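Local coordinates for plasmin and fibronectin-binding protein A (Streptococcus pneumoniae, PDB 4MR0) that acts as a cell-wall-anchored adhesin and invasin of the bacterium, binding human fibronectin, plasmin, plasminogen and serum albumin, at residues 281-293 / 337-349. Numbering follows the deposited sequence.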
# COMPACT_ATOMS: atom_id res chain seq x y z
N ASP A 281 -8.83 9.05 3.57
CA ASP A 281 -8.61 10.35 2.96
C ASP A 281 -7.91 11.38 3.85
O ASP A 281 -8.11 11.40 5.07
CB ASP A 281 -9.98 10.89 2.50
CG ASP A 281 -9.90 12.21 1.73
OD1 ASP A 281 -8.86 12.50 1.10
OD2 ASP A 281 -10.90 12.97 1.75
N ASN A 282 -7.07 12.21 3.23
CA ASN A 282 -6.37 13.30 3.90
C ASN A 282 -5.70 12.94 5.22
O ASN A 282 -5.75 13.70 6.20
CB ASN A 282 -7.38 14.45 4.11
CG ASN A 282 -6.71 15.75 4.49
OD1 ASN A 282 -5.65 16.10 3.98
ND2 ASN A 282 -7.34 16.50 5.39
N SER A 283 -5.04 11.79 5.24
CA SER A 283 -4.37 11.31 6.44
C SER A 283 -2.86 11.27 6.25
O SER A 283 -2.35 11.43 5.14
CB SER A 283 -4.87 9.91 6.80
OG SER A 283 -6.25 9.95 7.12
N ARG A 284 -2.16 11.04 7.36
CA ARG A 284 -0.71 10.99 7.38
C ARG A 284 -0.25 9.71 8.08
O ARG A 284 -0.68 9.41 9.19
CB ARG A 284 -0.15 12.21 8.11
CG ARG A 284 -0.49 13.54 7.44
CD ARG A 284 -0.69 14.64 8.47
NE ARG A 284 -1.91 14.44 9.26
CZ ARG A 284 -3.14 14.58 8.78
NH1 ARG A 284 -3.34 14.93 7.51
NH2 ARG A 284 -4.18 14.37 9.58
N PHE A 285 0.64 8.98 7.42
CA PHE A 285 1.18 7.74 7.96
C PHE A 285 2.65 7.99 8.22
O PHE A 285 3.48 7.92 7.31
CB PHE A 285 0.95 6.60 6.97
CG PHE A 285 -0.51 6.31 6.74
CD1 PHE A 285 -1.27 7.14 5.92
CD2 PHE A 285 -1.13 5.26 7.40
CE1 PHE A 285 -2.65 6.93 5.78
CE2 PHE A 285 -2.50 5.04 7.26
CZ PHE A 285 -3.26 5.88 6.45
N LEU A 286 2.96 8.27 9.48
CA LEU A 286 4.31 8.61 9.89
C LEU A 286 5.08 7.58 10.71
O LEU A 286 4.79 7.37 11.89
CB LEU A 286 4.27 9.93 10.66
CG LEU A 286 3.43 11.05 10.04
CD1 LEU A 286 3.45 12.26 10.97
CD2 LEU A 286 3.98 11.41 8.66
N GLY A 287 6.07 6.96 10.07
CA GLY A 287 6.93 6.02 10.76
C GLY A 287 6.51 4.59 10.98
O GLY A 287 5.38 4.28 11.37
N GLN A 288 7.47 3.70 10.73
CA GLN A 288 7.29 2.27 10.92
C GLN A 288 8.58 1.77 11.55
O GLN A 288 9.66 1.91 10.96
CB GLN A 288 7.03 1.57 9.60
CG GLN A 288 6.87 0.08 9.73
CD GLN A 288 6.38 -0.56 8.45
OE1 GLN A 288 6.97 -0.38 7.38
NE2 GLN A 288 5.28 -1.31 8.55
N ALA A 289 8.47 1.21 12.74
CA ALA A 289 9.64 0.71 13.45
C ALA A 289 10.01 -0.69 12.97
O ALA A 289 9.16 -1.57 12.87
CB ALA A 289 9.38 0.70 14.95
N LEU A 290 11.29 -0.88 12.66
CA LEU A 290 11.80 -2.16 12.18
C LEU A 290 12.95 -2.62 13.08
O LEU A 290 14.03 -2.04 13.06
CB LEU A 290 12.28 -2.01 10.73
CG LEU A 290 11.28 -1.42 9.73
CD1 LEU A 290 11.95 -1.26 8.37
CD2 LEU A 290 10.05 -2.32 9.61
N PRO A 291 12.72 -3.68 13.88
CA PRO A 291 13.73 -4.23 14.79
C PRO A 291 14.91 -4.95 14.13
O PRO A 291 14.79 -5.49 13.03
CB PRO A 291 12.91 -5.16 15.68
CG PRO A 291 11.85 -5.65 14.75
CD PRO A 291 11.44 -4.39 14.02
N LYS A 292 16.05 -4.94 14.83
CA LYS A 292 17.29 -5.59 14.36
C LYS A 292 17.06 -6.96 13.74
O LYS A 292 17.47 -7.23 12.61
CB LYS A 292 18.25 -5.80 15.54
CG LYS A 292 19.03 -4.61 16.06
CD LYS A 292 19.97 -5.09 17.17
CE LYS A 292 20.86 -3.99 17.74
NZ LYS A 292 21.82 -3.46 16.73
N THR A 293 16.42 -7.82 14.52
CA THR A 293 16.15 -9.21 14.16
C THR A 293 15.35 -9.57 12.90
O THR A 293 15.39 -10.72 12.46
CB THR A 293 15.47 -9.91 15.36
OG1 THR A 293 15.08 -11.24 14.98
CG2 THR A 293 14.25 -9.12 15.81
N GLY A 337 5.34 8.79 5.18
CA GLY A 337 6.74 9.06 5.43
C GLY A 337 7.23 8.51 6.76
O GLY A 337 6.79 7.45 7.21
N LYS A 338 8.13 9.23 7.40
CA LYS A 338 8.67 8.80 8.68
C LYS A 338 8.20 9.73 9.79
O LYS A 338 7.55 10.74 9.53
CB LYS A 338 10.20 8.78 8.63
CG LYS A 338 10.84 10.16 8.58
CD LYS A 338 12.36 10.06 8.64
CE LYS A 338 13.02 11.42 8.84
NZ LYS A 338 12.81 12.34 7.70
N SER A 339 8.53 9.38 11.03
CA SER A 339 8.18 10.21 12.18
C SER A 339 9.49 10.54 12.87
O SER A 339 10.56 10.15 12.40
CB SER A 339 7.30 9.43 13.17
OG SER A 339 8.08 8.46 13.85
N ASP A 340 9.42 11.26 13.98
CA ASP A 340 10.62 11.61 14.73
C ASP A 340 11.09 10.43 15.58
O ASP A 340 12.14 10.49 16.20
CB ASP A 340 10.37 12.80 15.66
CG ASP A 340 10.04 14.07 14.92
OD1 ASP A 340 10.66 14.31 13.86
OD2 ASP A 340 9.18 14.83 15.40
N LYS A 341 10.30 9.35 15.60
CA LYS A 341 10.66 8.17 16.40
C LYS A 341 11.01 6.92 15.61
O LYS A 341 11.71 6.04 16.12
CB LYS A 341 9.53 7.83 17.37
CG LYS A 341 9.19 8.90 18.40
CD LYS A 341 8.12 8.36 19.34
CE LYS A 341 7.62 9.42 20.30
NZ LYS A 341 6.56 8.86 21.20
N SER A 342 10.51 6.81 14.39
CA SER A 342 10.79 5.64 13.56
C SER A 342 10.95 6.03 12.09
O SER A 342 10.43 7.05 11.64
CB SER A 342 9.68 4.59 13.72
OG SER A 342 8.41 5.12 13.38
N GLY A 343 11.68 5.20 11.35
CA GLY A 343 11.96 5.47 9.95
C GLY A 343 10.81 5.42 8.95
O GLY A 343 9.65 5.24 9.30
N GLU A 344 11.17 5.56 7.68
CA GLU A 344 10.21 5.55 6.59
C GLU A 344 9.48 4.21 6.46
O GLU A 344 10.04 3.15 6.76
CB GLU A 344 10.90 5.89 5.27
CG GLU A 344 11.65 7.22 5.26
CD GLU A 344 13.06 7.14 5.83
OE1 GLU A 344 13.47 6.05 6.30
OE2 GLU A 344 13.77 8.17 5.80
N LEU A 345 8.23 4.26 6.02
CA LEU A 345 7.43 3.05 5.83
C LEU A 345 8.13 2.20 4.77
O LEU A 345 8.85 2.74 3.93
CB LEU A 345 6.03 3.42 5.34
CG LEU A 345 5.32 4.61 6.01
CD1 LEU A 345 3.96 4.81 5.36
CD2 LEU A 345 5.17 4.36 7.51
N VAL A 346 7.92 0.89 4.81
CA VAL A 346 8.54 -0.00 3.84
C VAL A 346 7.72 0.04 2.54
O VAL A 346 8.25 0.32 1.46
CB VAL A 346 8.59 -1.45 4.38
CG1 VAL A 346 9.18 -2.39 3.33
CG2 VAL A 346 9.45 -1.49 5.65
N THR A 347 6.43 -0.24 2.66
CA THR A 347 5.51 -0.23 1.53
C THR A 347 4.27 0.50 2.01
O THR A 347 3.66 0.11 3.00
CB THR A 347 5.12 -1.66 1.12
OG1 THR A 347 6.27 -2.33 0.59
CG2 THR A 347 4.03 -1.65 0.05
N ALA A 348 3.89 1.58 1.33
CA ALA A 348 2.72 2.34 1.76
C ALA A 348 1.39 1.62 1.57
O ALA A 348 0.58 1.53 2.49
CB ALA A 348 2.68 3.70 1.06
N ILE A 349 1.17 1.08 0.37
CA ILE A 349 -0.10 0.44 0.05
C ILE A 349 0.05 -0.80 -0.81
O ILE A 349 0.87 -0.83 -1.73
CB ILE A 349 -1.02 1.42 -0.74
CG1 ILE A 349 -1.16 2.74 0.00
CG2 ILE A 349 -2.40 0.78 -0.96
CD1 ILE A 349 -1.78 3.85 -0.84
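Parallel strand pairing between successive coils of the right-handed beta-helix that forms the body of this fragment of the adhesin joins 281-293 to 337-349, where the chain leaves strand 329-337 and its loop folds against the last residues of strand 278-289. Gly337 N donates to Phe285 O (3.0 Å), and Gly287 N returns a bond to Gly337 O (3.0 Å), the alternation expected of parallel neighbours. Beyond this bridge the loop doubles back, and Gln288 N donates to Gly343 O, extending the backbone link past the regular ladder. Gly287, in the strand beside the loop, takes a positive phi (82°) that glycine adopts easily; with no side chain, it lets Ser342 OG come within 3.1 Å of Gly287 CA. Ser339 OG accepts from Lys341 N, an ST turn, and from Ser342 N, completing an ST motif, while both serine hydroxyls also bond Asp263 in the preceding coil; the Ser342 side chain lies about 4 Å from a bound manganese ion. Towards the interior, Leu345 CD1 lies 3.9 Å from Phe285 CB and CD2 against the Gly287 backbone. Phe285 stacks with Phe261 and Phe336, three rings from three successive coils. Gln288 holds CG opposite its backbone N (chi1 178°) and stays extended, long enough to carry its amide across to the loop: Val346 N donates to Gln288 OE1 (3.0 Å), nearly in line with the side-chain C=O, while Val346 CG2 packs 3.7 Å from Leu290 CD1.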